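Local coordinates for protein choline kinase (Cryptosporidium parvum, PDB 3MES) that binds ADP and magnesium and probably phosphorylates choline and ethanolamine, at residues D323-E327 and E328-L332. Residues are numbered along the deposited sequence; the frame is centred on the assembly and turned at random.
Sequences DYPCE and ELRKL
Cys326 caps the start of helix 327-342 through its side chain. Cys326 SG accepts a hydrogen bond from Leu329 N at 3.5 Å, and the bond is nearly straight at 169°. A chi1 of 67° sets the sulfur between the backbone N and the carbonyl carbon of Cys326, where it meets the N-H of Leu329. Two backbone bonds close the first turn: Arg330 N to Cys326 O and Lys331 N to Glu327 O, both 3.1 Å. Cys326 is thus the N-cap residue, with a side-chain capping bond, and the loop after strand 318-319 passes through it into the helix.

Among charged and polar groups, Glu327 and Lys331 run side by side, one turn apart. Their salt bridge is long, with OE2 of Glu327 3.7 Å from NZ of Lys331. The Arg330 chain bends at chi2 and chi3 and brings its guanidinium back against Glu327, at the helix start. Pro325 O lies at the edge of this guanidinium, while Glu327 CG sits over one face. The Tyr324 hydroxyl is hydrogen-bonded to Glu361. At the dimer interface, Glu328 OE2 is hydrogen-bonded to Ser349 OG of the second subunit.

Pro325 and Leu329, both buried, make the apolar contact, CB to CD2 at 3.6 Å. Tyr324 CE2 approaches Arg330 CD at 3.9 Å, the two side chains crossing at about a right angle. Phe302 of helix 294-303 packs against Tyr324, Pro325 and Arg330.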
loop_
_atom_site.group_PDB
_atom_site.type_symbol
_atom_site.label_atom_id
_atom_site.label_comp_id
_atom_site.label_asym_id
_atom_site.label_seq_id
_atom_site.Cartn_x
_atom_site.Cartn_y
_atom_site.Cartn_z
ATOM N N ASP B 323 -14.860 16.090 -11.090
ATOM C CA ASP B 323 -14.259 14.892 -10.516
ATOM C C ASP B 323 -12.872 15.153 -9.936
ATOM O O ASP B 323 -12.332 14.320 -9.204
ATOM C CB ASP B 323 -14.214 13.753 -11.541
ATOM C CG ASP B 323 -15.547 13.029 -11.671
ATOM O OD1 ASP B 323 -16.522 13.451 -11.018
ATOM O OD2 ASP B 323 -15.620 12.033 -12.422
ATOM N N TYR B 324 -12.288 16.301 -10.264
ATOM C CA TYR B 324 -11.026 16.678 -9.644
ATOM C C TYR B 324 -11.184 16.466 -8.142
ATOM O O TYR B 324 -12.169 16.914 -7.555
ATOM C CB TYR B 324 -10.674 18.133 -9.953
ATOM C CG TYR B 324 -9.286 18.518 -9.500
ATOM C CD1 TYR B 324 -8.175 18.213 -10.275
ATOM C CD2 TYR B 324 -9.084 19.172 -8.291
ATOM C CE1 TYR B 324 -6.902 18.550 -9.863
ATOM C CE2 TYR B 324 -7.812 19.515 -7.869
ATOM C CZ TYR B 324 -6.725 19.202 -8.659
ATOM O OH TYR B 324 -5.453 19.542 -8.251
ATOM N N PRO B 325 -10.222 15.772 -7.517
ATOM C CA PRO B 325 -10.354 15.352 -6.121
ATOM C C PRO B 325 -10.596 16.524 -5.178
ATOM O O PRO B 325 -9.976 17.576 -5.324
ATOM C CB PRO B 325 -9.002 14.691 -5.818
ATOM C CG PRO B 325 -8.069 15.202 -6.865
ATOM C CD PRO B 325 -8.909 15.418 -8.080
ATOM N N CYS B 326 -11.498 16.333 -4.218
ATOM C CA CYS B 326 -11.822 17.372 -3.249
ATOM C C CYS B 326 -10.611 17.708 -2.384
ATOM O O CYS B 326 -9.623 16.973 -2.364
ATOM C CB CYS B 326 -12.991 16.934 -2.365
ATOM S SG CYS B 326 -12.606 15.539 -1.283
ATOM N N GLU B 327 -10.696 18.818 -1.660
ATOM C CA GLU B 327 -9.567 19.293 -0.872
ATOM C C GLU B 327 -9.155 18.320 0.227
ATOM O O GLU B 327 -7.978 18.218 0.557
ATOM C CB GLU B 327 -9.873 20.658 -0.262
ATOM C CG GLU B 327 -8.663 21.308 0.371
ATOM C CD GLU B 327 -9.030 22.456 1.276
ATOM O OE1 GLU B 327 -10.200 22.522 1.705
ATOM O OE2 GLU B 327 -8.143 23.290 1.560
ATOM N N GLU B 328 -10.123 17.617 0.806
ATOM C CA GLU B 328 -9.815 16.680 1.875
ATOM C C GLU B 328 -9.013 15.494 1.349
ATOM O O GLU B 328 -7.987 15.128 1.923
ATOM C CB GLU B 328 -11.088 16.202 2.577
ATOM C CG GLU B 328 -10.816 15.353 3.810
ATOM C CD GLU B 328 -12.074 15.003 4.578
ATOM O OE1 GLU B 328 -13.187 15.205 4.043
ATOM O OE2 GLU B 328 -11.949 14.524 5.721
ATOM N N LEU B 329 -9.482 14.897 0.255
ATOM C CA LEU B 329 -8.767 13.789 -0.368
ATOM C C LEU B 329 -7.331 14.191 -0.676
ATOM O O LEU B 329 -6.391 13.464 -0.357
ATOM C CB LEU B 329 -9.457 13.339 -1.657
ATOM C CG LEU B 329 -8.825 12.086 -2.277
ATOM C CD1 LEU B 329 -9.002 10.897 -1.342
ATOM C CD2 LEU B 329 -9.399 11.780 -3.655
ATOM N N ARG B 330 -7.174 15.354 -1.298
ATOM C CA ARG B 330 -5.859 15.863 -1.653
ATOM C C ARG B 330 -4.943 15.922 -0.429
ATOM O O ARG B 330 -3.791 15.486 -0.483
ATOM C CB ARG B 330 -5.982 17.241 -2.319
ATOM C CG ARG B 330 -6.461 17.196 -3.770
ATOM C CD ARG B 330 -7.290 18.431 -4.131
ATOM N NE ARG B 330 -6.646 19.665 -3.690
ATOM C CZ ARG B 330 -7.267 20.831 -3.548
ATOM N NH1 ARG B 330 -6.587 21.892 -3.139
ATOM N NH2 ARG B 330 -8.563 20.941 -3.807
ATOM N N LYS B 331 -5.465 16.449 0.677
ATOM C CA LYS B 331 -4.691 16.572 1.915
ATOM C C LYS B 331 -4.281 15.226 2.505
ATOM O O LYS B 331 -3.208 15.098 3.090
ATOM C CB LYS B 331 -5.467 17.376 2.958
ATOM C CG LYS B 331 -5.705 18.811 2.557
ATOM C CD LYS B 331 -6.050 19.669 3.761
ATOM C CE LYS B 331 -6.208 21.125 3.354
ATOM N NZ LYS B 331 -6.339 22.028 4.533
ATOM N N LEU B 332 -5.145 14.226 2.369
ATOM C CA LEU B 332 -4.796 12.876 2.793
ATOM C C LEU B 332 -3.641 12.359 1.941
ATOM O O LEU B 332 -2.680 11.788 2.455
ATOM C CB LEU B 332 -6.002 11.946 2.683
ATOM C CG LEU B 332 -7.162 12.284 3.620
ATOM C CD1 LEU B 332 -8.356 11.375 3.358
ATOM C CD2 LEU B 332 -6.715 12.192 5.074
#